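Local coordinates for GH127 beta-L-arabinofuranoside (Geobacillus stearothermophilus, PDB 4QK0), which probably hydrolyses beta-L-arabinofuranosidic linkages, as a family 127 glycoside hydrolase from a thermophilic bacterium, at residues A80-E84 and H146-A150; G467-V473 and D524-F530; K580-H584 and V595-I599. All blocks are in the same frame, centred on the assembly; numbering follows the deposited sequence.

Interaction 1: A80-E84 and H146-A150; sequences AKWLE and HLIEA
Lys-81 lays its extended side chain across the imidazole of His-146, so that CE sits over one ring face, 3.6 Å from the centroid: a CH-pi contact made by the methylene next to the ammonium. NZ itself reaches on to the hydroxyl of Tyr-142, whose ring also meets His-146 edge-to-face. Beside this pair the helices come close on small residues. CB of Ala-80 presses on CD1 of Leu-147 at 3.4 Å, a tight fit, while CB of Ala-150 lies 3.3 Å from the carbonyl O of Ala-80. Glu-84, with CG anti to its backbone N (chi1 -171°), runs out extended, its OE1 reaching CB of Glu-149; their carboxylate planes are turned 55° apart and the two OE2 atoms lie 4.0 Å from each other. Arg-419 on OE1 of Glu-84 and Lys-200 on OE2 of Glu-149 probably offset this like charge, and Tyr-88 binds OE2 of Glu-84. A water donates to OE1 of Glu-84 and to the carbonyl O of His-146, bridging the helices. Their local axes run nearly parallel, 16° apart and 8.1 Å at closest approach, in the helical catalytic domain; helices 96-112 and 162-177 pack against Leu-83, and helix 413-422 against Lys-81 and His-146.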
ATOM      1  N   ALA A  80      34.868  -1.576  -0.618  1.00 26.27           N
ATOM      2  CA  ALA A  80      35.158  -1.489   0.795  1.00 27.67           C
ATOM      3  C   ALA A  80      34.500  -2.594   1.538  1.00 24.86           C
ATOM      4  O   ALA A  80      35.110  -3.247   2.380  1.00 26.29           O
ATOM      5  CB  ALA A  80      34.711  -0.149   1.350  1.00 29.29           C
ATOM      6  N   LYS A  81      33.236  -2.842   1.243  1.00 29.63           N
ATOM      7  CA  LYS A  81      32.497  -3.856   2.001  1.00 27.68           C
ATOM      8  C   LYS A  81      33.012  -5.224   1.716  1.00 24.39           C
ATOM      9  O   LYS A  81      32.998  -6.095   2.613  1.00 21.21           O
ATOM     10  CB  LYS A  81      30.992  -3.802   1.714  1.00 33.42           C
ATOM     11  CG  LYS A  81      30.310  -2.548   2.257  1.00 37.62           C
ATOM     12  CD  LYS A  81      28.925  -2.382   1.617  1.00 42.69           C
ATOM     13  CE  LYS A  81      28.206  -1.170   2.153  1.00 46.79           C
ATOM     14  NZ  LYS A  81      27.032  -0.893   1.295  1.00 51.70           N
ATOM     15  N   TRP A  82      33.445  -5.453   0.468  1.00 24.31           N
ATOM     16  CA  TRP A  82      34.005  -6.763   0.126  1.00 25.87           C
ATOM     17  C   TRP A  82      35.336  -6.951   0.913  1.00 24.60           C
ATOM     18  O   TRP A  82      35.545  -7.998   1.556  1.00 23.21           O
ATOM     19  CB  TRP A  82      34.191  -6.900  -1.401  1.00 27.70           C
ATOM     20  CG  TRP A  82      34.745  -8.201  -1.879  1.00 31.02           C
ATOM     21  CD1 TRP A  82      34.037  -9.314  -2.240  1.00 34.86           C
ATOM     22  CD2 TRP A  82      36.125  -8.550  -2.022  1.00 31.84           C
ATOM     23  NE1 TRP A  82      34.898 -10.324  -2.586  1.00 35.59           N
ATOM     24  CE2 TRP A  82      36.177  -9.873  -2.484  1.00 33.28           C
ATOM     25  CE3 TRP A  82      37.318  -7.864  -1.836  1.00 32.22           C
ATOM     26  CZ2 TRP A  82      37.379 -10.529  -2.739  1.00 35.67           C
ATOM     27  CZ3 TRP A  82      38.514  -8.515  -2.122  1.00 34.36           C
ATOM     28  CH2 TRP A  82      38.530  -9.828  -2.562  1.00 31.73           C
ATOM     29  N   LEU A  83      36.188  -5.918   0.928  1.00 25.12           N
ATOM     30  CA  LEU A  83      37.451  -5.997   1.721  1.00 26.40           C
ATOM     31  C   LEU A  83      37.201  -6.245   3.211  1.00 26.22           C
ATOM     32  O   LEU A  83      37.881  -7.046   3.842  1.00 27.81           O
ATOM     33  CB  LEU A  83      38.275  -4.744   1.560  1.00 26.85           C
ATOM     34  CG  LEU A  83      38.936  -4.585   0.172  1.00 25.83           C
ATOM     35  CD1 LEU A  83      39.468  -3.184   0.005  1.00 25.48           C
ATOM     36  CD2 LEU A  83      40.045  -5.589  -0.015  1.00 27.55           C
ATOM     37  N   GLU A  84      36.180  -5.603   3.754  1.00 26.97           N
ATOM     38  CA  GLU A  84      35.876  -5.751   5.156  1.00 24.96           C
ATOM     39  C   GLU A  84      35.469  -7.155   5.473  1.00 24.46           C
ATOM     40  O   GLU A  84      35.932  -7.758   6.464  1.00 22.35           O
ATOM     41  CB  GLU A  84      34.811  -4.753   5.620  1.00 24.79           C
ATOM     42  CG  GLU A  84      34.658  -4.775   7.149  1.00 28.16           C
ATOM     43  CD  GLU A  84      33.466  -3.987   7.696  1.00 29.65           C
ATOM     44  OE1 GLU A  84      32.924  -3.150   6.965  1.00 30.56           O
ATOM     45  OE2 GLU A  84      33.099  -4.197   8.880  1.00 32.24           O
ATOM     46  N   HIS A 146      33.122   3.622   4.795  1.00 19.82           N
ATOM     47  CA  HIS A 146      33.169   2.199   4.554  1.00 19.74           C
ATOM     48  C   HIS A 146      34.575   1.709   4.335  1.00 18.68           C
ATOM     49  O   HIS A 146      34.919   0.628   4.770  1.00 19.19           O
ATOM     50  CB  HIS A 146      32.246   1.780   3.400  1.00 20.46           C
ATOM     51  CG  HIS A 146      30.883   1.417   3.878  1.00 22.30           C
ATOM     52  ND1 HIS A 146      29.770   2.188   3.608  1.00 22.98           N
ATOM     53  CD2 HIS A 146      30.477   0.470   4.759  1.00 21.44           C
ATOM     54  CE1 HIS A 146      28.734   1.698   4.263  1.00 20.38           C
ATOM     55  NE2 HIS A 146      29.128   0.650   4.941  1.00 21.06           N
ATOM     56  N   LEU A 147      35.356   2.489   3.631  1.00 20.10           N
ATOM     57  CA  LEU A 147      36.783   2.160   3.402  1.00 23.32           C
ATOM     58  C   LEU A 147      37.616   2.137   4.727  1.00 23.04           C
ATOM     59  O   LEU A 147      38.408   1.253   4.954  1.00 22.73           O
ATOM     60  CB  LEU A 147      37.363   3.203   2.466  1.00 23.27           C
ATOM     61  CG  LEU A 147      37.639   3.050   0.977  1.00 25.91           C
ATOM     62  CD1 LEU A 147      37.462   1.667   0.397  1.00 27.95           C
ATOM     63  CD2 LEU A 147      37.014   4.153   0.145  1.00 28.36           C
ATOM     64  N   ILE A 148      37.382   3.141   5.587  1.00 25.25           N
ATOM     65  CA  ILE A 148      37.937   3.144   6.959  1.00 24.32           C
ATOM     66  C   ILE A 148      37.589   1.865   7.699  1.00 26.67           C
ATOM     67  O   ILE A 148      38.479   1.178   8.220  1.00 25.97           O
ATOM     68  CB  ILE A 148      37.439   4.340   7.724  1.00 23.36           C
ATOM     69  CG1 ILE A 148      38.100   5.620   7.176  1.00 24.23           C
ATOM     70  CG2 ILE A 148      37.721   4.174   9.195  1.00 25.01           C
ATOM     71  CD1 ILE A 148      37.482   6.926   7.632  1.00 25.04           C
ATOM     72  N   GLU A 149      36.315   1.476   7.691  1.00 25.58           N
ATOM     73  CA  GLU A 149      35.952   0.246   8.409  1.00 24.05           C
ATOM     74  C   GLU A 149      36.720  -0.900   7.852  1.00 23.20           C
ATOM     75  O   GLU A 149      37.104  -1.792   8.604  1.00 24.03           O
ATOM     76  CB  GLU A 149      34.463  -0.078   8.330  1.00 25.25           C
ATOM     77  CG  GLU A 149      33.533   0.856   9.063  1.00 25.68           C
ATOM     78  CD  GLU A 149      32.102   0.270   9.166  1.00 28.22           C
ATOM     79  OE1 GLU A 149      31.205   0.663   8.379  1.00 26.20           O
ATOM     80  OE2 GLU A 149      31.881  -0.567  10.069  1.00 28.63           O
ATOM     81  N   ALA A 150      36.895  -0.939   6.530  1.00 22.05           N
ATOM     82  CA  ALA A 150      37.541  -2.120   5.947  1.00 24.66           C
ATOM     83  C   ALA A 150      39.026  -2.152   6.381  1.00 24.63           C
ATOM     84  O   ALA A 150      39.559  -3.201   6.678  1.00 24.40           O
ATOM     85  CB  ALA A 150      37.473  -2.065   4.427  1.00 25.09           C
TER
HETATM   86  O   HOH W   1      33.014  -1.202   4.858  1.00 31.82           O

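Interaction 2: G467-V473 and D524-F530; sequences GTVRLTV and DEVKLYF
Val-469 and Leu-528 exchange two backbone hydrogen bonds, N of Leu-528 to O of Val-469 at 2.7 Å being almost straight (177°). Leu-471 and Val-526 form the next such pair; N of Val-473 bonds to O of Asp-524, whereas the return bond is weak. Beyond the last bridge, N of Phe-530 reaches O of Gly-467 at 2.9 Å from above the carbonyl plane.

Apolar contacts gather on the buried face: CB of Val-469 meets CB of Leu-528 at 4.0 Å, and Leu-471 packs on Val-526. CD1 of Leu-471 also touches CD1 of Leu-528 at 4.4 Å. Leu-485 of strand 479-486 covers Leu-471 and Leu-528.

Polar and charged side chains occupy the other face. The chain of Arg-470, bent at chi3 (-96°), brings NE to OE2 of Glu-525 in a long salt bridge of 3.5 Å, guanidinium and carboxylate planes 29° apart. A glutamine in place of Glu-525 would probably leave Arg-470 without this charged mate, while NH2 of Arg-470 still lies 4.5 Å from NZ of Lys-527.

Strands 453-461 and 495-498 flank the pair, making these inner strands of an antiparallel sheet in the middle domain, with one hydrophobic face and one polar, characteristic of a beta sandwich.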
ATOM      1  N   GLY A 467      17.650 -25.365  24.231  1.00 28.88           N
ATOM      2  CA  GLY A 467      18.033 -24.360  25.202  1.00 35.28           C
ATOM      3  C   GLY A 467      19.066 -24.745  26.263  1.00 37.36           C
ATOM      4  O   GLY A 467      19.293 -23.988  27.220  1.00 34.01           O
ATOM      5  N   THR A 468      19.693 -25.907  26.102  1.00 34.17           N
ATOM      6  CA  THR A 468      20.719 -26.380  27.034  1.00 33.64           C
ATOM      7  C   THR A 468      22.094 -25.916  26.551  1.00 34.51           C
ATOM      8  O   THR A 468      22.498 -26.126  25.390  1.00 32.85           O
ATOM      9  CB  THR A 468      20.676 -27.904  27.191  1.00 37.35           C
ATOM     10  OG1 THR A 468      19.452 -28.269  27.875  1.00 35.68           O
ATOM     11  CG2 THR A 468      21.854 -28.391  28.030  1.00 41.62           C
ATOM     12  N   VAL A 469      22.782 -25.210  27.446  1.00 32.17           N
ATOM     13  CA  VAL A 469      24.122 -24.701  27.176  1.00 35.39           C
ATOM     14  C   VAL A 469      25.103 -25.148  28.254  1.00 35.71           C
ATOM     15  O   VAL A 469      24.843 -25.013  29.463  1.00 32.22           O
ATOM     16  CB  VAL A 469      24.160 -23.160  27.140  1.00 32.76           C
ATOM     17  CG1 VAL A 469      25.533 -22.687  26.748  1.00 34.26           C
ATOM     18  CG2 VAL A 469      23.120 -22.604  26.164  1.00 35.58           C
ATOM     19  N   ARG A 470      26.232 -25.676  27.807  1.00 40.95           N
ATOM     20  CA  ARG A 470      27.300 -26.112  28.711  1.00 46.26           C
ATOM     21  C   ARG A 470      28.526 -25.216  28.519  1.00 38.86           C
ATOM     22  O   ARG A 470      29.084 -25.143  27.437  1.00 36.04           O
ATOM     23  CB  ARG A 470      27.624 -27.561  28.385  1.00 47.04           C
ATOM     24  CG  ARG A 470      28.517 -28.167  29.423  1.00 63.19           C
ATOM     25  CD  ARG A 470      29.184 -29.502  28.964  1.00 74.64           C
ATOM     26  NE  ARG A 470      28.373 -30.597  29.469  1.00 89.70           N
ATOM     27  CZ  ARG A 470      28.421 -31.855  29.032  1.00102.44           C
ATOM     28  NH1 ARG A 470      29.257 -32.238  28.066  1.00101.02           N
ATOM     29  NH2 ARG A 470      27.606 -32.743  29.584  1.00115.28           N
ATOM     30  N   LEU A 471      28.874 -24.478  29.565  1.00 37.54           N
ATOM     31  CA  LEU A 471      30.055 -23.601  29.581  1.00 43.35           C
ATOM     32  C   LEU A 471      31.133 -24.200  30.470  1.00 42.99           C
ATOM     33  O   LEU A 471      30.902 -24.461  31.644  1.00 46.05           O
ATOM     34  CB  LEU A 471      29.732 -22.244  30.186  1.00 44.44           C
ATOM     35  CG  LEU A 471      28.786 -21.353  29.444  1.00 48.79           C
ATOM     36  CD1 LEU A 471      28.386 -20.192  30.324  1.00 55.55           C
ATOM     37  CD2 LEU A 471      29.469 -20.804  28.227  1.00 48.82           C
ATOM     38  N   THR A 472      32.289 -24.407  29.894  1.00 41.35           N
ATOM     39  CA  THR A 472      33.444 -24.864  30.622  1.00 43.19           C
ATOM     40  C   THR A 472      34.380 -23.691  30.780  1.00 40.30           C
ATOM     41  O   THR A 472      34.711 -23.004  29.820  1.00 40.34           O
ATOM     42  CB  THR A 472      34.156 -26.013  29.908  1.00 46.52           C
ATOM     43  OG1 THR A 472      33.201 -27.041  29.660  1.00 49.75           O
ATOM     44  CG2 THR A 472      35.233 -26.595  30.809  1.00 51.85           C
ATOM     45  N   VAL A 473      34.719 -23.415  32.029  1.00 38.89           N
ATOM     46  CA  VAL A 473      35.518 -22.269  32.364  1.00 41.34           C
ATOM     47  C   VAL A 473      36.852 -22.773  32.867  1.00 38.74           C
ATOM     48  O   VAL A 473      36.914 -23.391  33.933  1.00 47.56           O
ATOM     49  CB  VAL A 473      34.827 -21.402  33.452  1.00 42.34           C
ATOM     50  CG1 VAL A 473      35.675 -20.177  33.784  1.00 39.50           C
ATOM     51  CG2 VAL A 473      33.441 -20.959  32.976  1.00 40.52           C
ATOM     52  N   ASP A 524      35.833 -25.988  35.695  1.00 41.79           N
ATOM     53  CA  ASP A 524      34.537 -25.613  36.219  1.00 39.88           C
ATOM     54  C   ASP A 524      33.514 -25.644  35.077  1.00 37.98           C
ATOM     55  O   ASP A 524      33.788 -25.223  33.944  1.00 39.31           O
ATOM     56  CB  ASP A 524      34.574 -24.240  36.893  1.00 36.73           C
ATOM     57  CG  ASP A 524      35.015 -24.310  38.354  1.00 39.53           C
ATOM     58  OD1 ASP A 524      35.085 -25.417  38.932  1.00 43.73           O
ATOM     59  OD2 ASP A 524      35.268 -23.244  38.958  1.00 40.05           O
ATOM     60  N   GLU A 525      32.339 -26.152  35.392  1.00 36.20           N
ATOM     61  CA  GLU A 525      31.268 -26.309  34.413  1.00 41.04           C
ATOM     62  C   GLU A 525      29.967 -25.624  34.852  1.00 38.97           C
ATOM     63  O   GLU A 525      29.460 -25.845  35.953  1.00 40.67           O
ATOM     64  CB  GLU A 525      31.008 -27.768  34.171  1.00 48.62           C
ATOM     65  CG  GLU A 525      30.207 -27.973  32.911  1.00 64.43           C
ATOM     66  CD  GLU A 525      29.917 -29.443  32.654  1.00 70.94           C
ATOM     67  OE1 GLU A 525      30.844 -30.144  32.234  1.00 74.03           O
ATOM     68  OE2 GLU A 525      28.763 -29.884  32.862  1.00 76.72           O
ATOM     69  N   VAL A 526      29.483 -24.732  34.000  1.00 37.26           N
ATOM     70  CA  VAL A 526      28.209 -24.057  34.195  1.00 35.53           C
ATOM     71  C   VAL A 526      27.249 -24.632  33.169  1.00 35.78           C
ATOM     72  O   VAL A 526      27.557 -24.632  31.982  1.00 33.35           O
ATOM     73  CB  VAL A 526      28.327 -22.550  33.958  1.00 36.56           C
ATOM     74  CG1 VAL A 526      26.987 -21.851  34.193  1.00 40.31           C
ATOM     75  CG2 VAL A 526      29.389 -21.937  34.853  1.00 33.60           C
ATOM     76  N   LYS A 527      26.116 -25.151  33.654  1.00 36.62           N
ATOM     77  CA  LYS A 527      25.022 -25.599  32.794  1.00 39.59           C
ATOM     78  C   LYS A 527      23.842 -24.652  32.864  1.00 39.11           C
ATOM     79  O   LYS A 527      23.331 -24.328  33.962  1.00 36.81           O
ATOM     80  CB  LYS A 527      24.537 -27.050  32.993  1.00 45.01           C
ATOM     81  CG  LYS A 527      25.308 -27.973  32.072  1.00 50.18           C
ATOM     82  CD  LYS A 527      25.109 -29.442  32.374  1.00 55.51           C
ATOM     83  CE  LYS A 527      23.781 -29.932  31.826  1.00 61.26           C
ATOM     84  NZ  LYS A 527      23.876 -30.281  30.387  1.00 64.54           N
ATOM     85  N   LEU A 528      23.441 -24.194  31.677  1.00 40.93           N
ATOM     86  CA  LEU A 528      22.280 -23.322  31.528  1.00 40.81           C
ATOM     87  C   LEU A 528      21.190 -24.081  30.840  1.00 38.31           C
ATOM     88  O   LEU A 528      21.448 -24.784  29.875  1.00 33.11           O
ATOM     89  CB  LEU A 528      22.614 -22.130  30.684  1.00 41.68           C
ATOM     90  CG  LEU A 528      23.806 -21.267  31.074  1.00 45.07           C
ATOM     91  CD1 LEU A 528      24.021 -20.159  30.066  1.00 48.55           C
ATOM     92  CD2 LEU A 528      23.523 -20.651  32.406  1.00 47.74           C
ATOM     93  N   TYR A 529      19.968 -23.936  31.346  1.00 38.81           N
ATOM     94  CA  TYR A 529      18.802 -24.556  30.730  1.00 37.82           C
ATOM     95  C   TYR A 529      17.721 -23.490  30.533  1.00 36.22           C
ATOM     96  O   TYR A 529      17.239 -22.887  31.504  1.00 26.65           O
ATOM     97  CB  TYR A 529      18.262 -25.705  31.572  1.00 44.68           C
ATOM     98  CG  TYR A 529      16.907 -26.186  31.076  1.00 58.89           C
ATOM     99  CD1 TYR A 529      16.752 -26.633  29.758  1.00 62.19           C
ATOM    100  CD2 TYR A 529      15.773 -26.175  31.916  1.00 62.56           C
ATOM    101  CE1 TYR A 529      15.515 -27.062  29.302  1.00 68.00           C
ATOM    102  CE2 TYR A 529      14.537 -26.600  31.462  1.00 68.47           C
ATOM    103  CZ  TYR A 529      14.418 -27.040  30.154  1.00 71.59           C
ATOM    104  OH  TYR A 529      13.196 -27.443  29.683  1.00 81.92           O
ATOM    105  N   PHE A 530      17.434 -23.212  29.256  1.00 34.01           N
ATOM    106  CA  PHE A 530      16.420 -22.260  28.858  1.00 34.72           C
ATOM    107  C   PHE A 530      15.291 -23.070  28.220  1.00 32.88           C
ATOM    108  O   PHE A 530      15.420 -23.498  27.078  1.00 34.33           O
ATOM    109  CB  PHE A 530      16.974 -21.274  27.831  1.00 33.20           C
ATOM    110  CG  PHE A 530      18.168 -20.481  28.317  1.00 34.67           C
ATOM    111  CD1 PHE A 530      18.090 -19.691  29.477  1.00 34.03           C
ATOM    112  CD2 PHE A 530      19.338 -20.453  27.590  1.00 33.61           C
ATOM    113  CE1 PHE A 530      19.171 -18.944  29.917  1.00 29.61           C
ATOM    114  CE2 PHE A 530      20.430 -19.710  28.033  1.00 34.82           C
ATOM    115  CZ  PHE A 530      20.342 -18.948  29.205  1.00 33.24           C
TER

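Interaction 3: K580-H584 and V595-I599; sequences KLEAH and VITGI
A beta hairpin of the C-terminal domain is zipped together here, strand 574-586 running antiparallel to strand 593-603. His-584 and Val-595, a hydrogen-bonded pair, sit nearest the turn. N of Val-595 gives a bond of 2.9 Å to O of His-584, and N of His-584 returns one to O of Val-595. Two residues farther along, Glu-582 and Thr-597 repeat the pattern: N of Thr-597 reaches O of Glu-582 at 2.8 Å, and N of Glu-582 finds O of Thr-597 at 3.0 Å.

Between these two pairs lies Ala-583 opposite Ile-596, a non-hydrogen-bonded pair in which CA of Ala-583 comes to 3.2 Å from O of Val-595, a CA-H...O contact. This alternation is the regular ladder of an antiparallel hairpin, and it continues into a larger sheet, because the backbones of Ile-596 and Gly-598 also bond to Ala-627 and Phe-625 of strand 620-629.

The side chains divide between the two faces. On that of His-584, Val-595 and Thr-597, the imidazole folds back over the partner strand: chi1 of 67° places its CG between the backbone N and the carbonyl carbon, and CG2 of Val-595 then lies over one ring face, 3.8 Å from the centroid and 27° off the normal. CG2 of Thr-597 comes up at the ring edge instead, 4.2 Å from CE1 of His-584. Glu-586 takes a hydrogen bond from NE2, which helps fix the rotation of the ring.

On the opposite face CB of Ala-583 rests near CG1 of Ile-596 at 4.3 Å. Leu-581, just before the paired residues, adds its CB to CG2 of Ile-596, and Val-534 of strand 534-539 touches both Leu-581 and Ile-596.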
ATOM      1  N   LYS A 580      -3.212 -27.596  19.995  1.00 59.65           N
ATOM      2  CA  LYS A 580      -2.048 -28.104  20.681  1.00 66.57           C
ATOM      3  C   LYS A 580      -0.902 -28.180  19.710  1.00 52.39           C
ATOM      4  O   LYS A 580      -0.938 -28.907  18.727  1.00 48.00           O
ATOM      5  CB  LYS A 580      -2.386 -29.426  21.372  1.00 78.38           C
ATOM      6  CG  LYS A 580      -3.566 -29.275  22.337  1.00 84.87           C
ATOM      7  CD  LYS A 580      -3.290 -28.422  23.572  1.00 84.15           C
ATOM      8  CE  LYS A 580      -3.064 -29.311  24.777  1.00 85.28           C
ATOM      9  NZ  LYS A 580      -4.311 -29.944  25.279  1.00 84.19           N
ATOM     10  N   LEU A 581       0.106 -27.364  19.981  1.00 47.04           N
ATOM     11  CA  LEU A 581       1.224 -27.227  19.081  1.00 45.62           C
ATOM     12  C   LEU A 581       2.385 -28.082  19.571  1.00 43.63           C
ATOM     13  O   LEU A 581       2.551 -28.270  20.765  1.00 44.62           O
ATOM     14  CB  LEU A 581       1.651 -25.769  18.978  1.00 46.05           C
ATOM     15  CG  LEU A 581       0.899 -24.650  18.294  1.00 50.53           C
ATOM     16  CD1 LEU A 581      -0.516 -25.043  17.988  1.00 53.98           C
ATOM     17  CD2 LEU A 581       0.961 -23.337  19.070  1.00 47.59           C
ATOM     18  N   GLU A 582       3.170 -28.605  18.636  1.00 45.12           N
ATOM     19  CA  GLU A 582       4.286 -29.495  18.926  1.00 45.70           C
ATOM     20  C   GLU A 582       5.448 -29.081  18.041  1.00 39.92           C
ATOM     21  O   GLU A 582       5.243 -28.547  16.975  1.00 40.38           O
ATOM     22  CB  GLU A 582       3.953 -30.961  18.614  1.00 50.26           C
ATOM     23  CG  GLU A 582       2.713 -31.547  19.294  1.00 64.75           C
ATOM     24  CD  GLU A 582       2.970 -32.086  20.702  1.00 80.75           C
ATOM     25  OE1 GLU A 582       2.092 -32.786  21.264  1.00 87.61           O
ATOM     26  OE2 GLU A 582       4.047 -31.817  21.260  1.00 88.82           O
ATOM     27  N   ALA A 583       6.669 -29.337  18.497  1.00 37.19           N
ATOM     28  CA  ALA A 583       7.867 -29.038  17.739  1.00 37.85           C
ATOM     29  C   ALA A 583       8.708 -30.256  17.650  1.00 33.63           C
ATOM     30  O   ALA A 583       8.776 -31.005  18.587  1.00 30.72           O
ATOM     31  CB  ALA A 583       8.657 -27.929  18.411  1.00 39.31           C
ATOM     32  N   HIS A 584       9.376 -30.449  16.532  1.00 35.34           N
ATOM     33  CA  HIS A 584      10.368 -31.527  16.467  1.00 37.84           C
ATOM     34  C   HIS A 584      11.365 -31.214  15.384  1.00 36.56           C
ATOM     35  O   HIS A 584      11.101 -30.410  14.469  1.00 39.43           O
ATOM     36  CB  HIS A 584       9.709 -32.898  16.186  1.00 38.11           C
ATOM     37  CG  HIS A 584       9.102 -33.001  14.824  1.00 35.11           C
ATOM     38  ND1 HIS A 584       7.828 -32.558  14.549  1.00 38.88           N
ATOM     39  CD2 HIS A 584       9.606 -33.435  13.647  1.00 35.98           C
ATOM     40  CE1 HIS A 584       7.567 -32.713  13.262  1.00 33.98           C
ATOM     41  NE2 HIS A 584       8.629 -33.247  12.691  1.00 36.44           N
ATOM     42  N   VAL A 595      10.627 -27.851  13.251  1.00 27.20           N
ATOM     43  CA  VAL A 595       9.363 -27.396  12.651  1.00 28.07           C
ATOM     44  C   VAL A 595       8.323 -27.419  13.723  1.00 27.97           C
ATOM     45  O   VAL A 595       8.466 -28.123  14.715  1.00 30.32           O
ATOM     46  CB  VAL A 595       8.906 -28.275  11.477  1.00 28.42           C
ATOM     47  CG1 VAL A 595       9.977 -28.346  10.433  1.00 28.28           C
ATOM     48  CG2 VAL A 595       8.567 -29.676  11.954  1.00 31.01           C
ATOM     49  N   ILE A 596       7.253 -26.644  13.526  1.00 30.28           N
ATOM     50  CA  ILE A 596       6.131 -26.616  14.482  1.00 30.20           C
ATOM     51  C   ILE A 596       4.871 -27.086  13.780  1.00 30.93           C
ATOM     52  O   ILE A 596       4.613 -26.693  12.644  1.00 36.04           O
ATOM     53  CB  ILE A 596       5.926 -25.201  15.023  1.00 30.18           C
ATOM     54  CG1 ILE A 596       7.108 -24.832  15.907  1.00 29.68           C
ATOM     55  CG2 ILE A 596       4.606 -25.082  15.773  1.00 28.90           C
ATOM     56  CD1 ILE A 596       7.108 -23.405  16.318  1.00 29.31           C
ATOM     57  N   THR A 597       4.105 -27.964  14.433  1.00 31.59           N
ATOM     58  CA  THR A 597       2.934 -28.541  13.801  1.00 36.96           C
ATOM     59  C   THR A 597       1.769 -28.436  14.721  1.00 34.71           C
ATOM     60  O   THR A 597       1.924 -28.373  15.926  1.00 39.55           O
ATOM     61  CB  THR A 597       3.135 -30.028  13.339  1.00 36.99           C
ATOM     62  OG1 THR A 597       3.337 -30.864  14.472  1.00 43.67           O
ATOM     63  CG2 THR A 597       4.335 -30.193  12.400  1.00 36.76           C
ATOM     64  N   GLY A 598       0.588 -28.480  14.124  1.00 37.38           N
ATOM     65  CA  GLY A 598      -0.671 -28.466  14.874  1.00 36.87           C
ATOM     66  C   GLY A 598      -1.849 -28.533  13.937  1.00 36.61           C
ATOM     67  O   GLY A 598      -1.720 -28.897  12.749  1.00 37.56           O
ATOM     68  N   ILE A 599      -3.004 -28.185  14.465  1.00 40.44           N
ATOM     69  CA  ILE A 599      -4.271 -28.290  13.725  1.00 46.44           C
ATOM     70  C   ILE A 599      -4.843 -26.901  13.647  1.00 41.83           C
ATOM     71  O   ILE A 599      -5.139 -26.336  14.654  1.00 43.35           O
ATOM     72  CB  ILE A 599      -5.311 -29.228  14.438  1.00 51.94           C
ATOM     73  CG1 ILE A 599      -4.770 -30.661  14.596  1.00 51.00           C
ATOM     74  CG2 ILE A 599      -6.653 -29.319  13.674  1.00 56.70           C
ATOM     75  CD1 ILE A 599      -4.365 -31.330  13.301  1.00 55.86           C
TER

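How the interactions relate
From the N terminus, interaction 1 comes first, bringing helix 140-158 back beside helix 76-92 after a largely helical excursion of 61 residues within the catalytic domain. Interaction 2 follows in the middle domain, closing a 50-residue excursion rich in strands and without helix. Interaction 3, in the C-terminal domain, closes the shortest loop, the ten residues between its segments in a hairpin. The three loops follow one another in series; none nests within or crosses another. Each contact thus ties together parts of its own domain. Interactions 2 and 3 come within about 11 Å at their nearest atoms without touching, while the centres of interactions 1 and 3 are 44 Å apart.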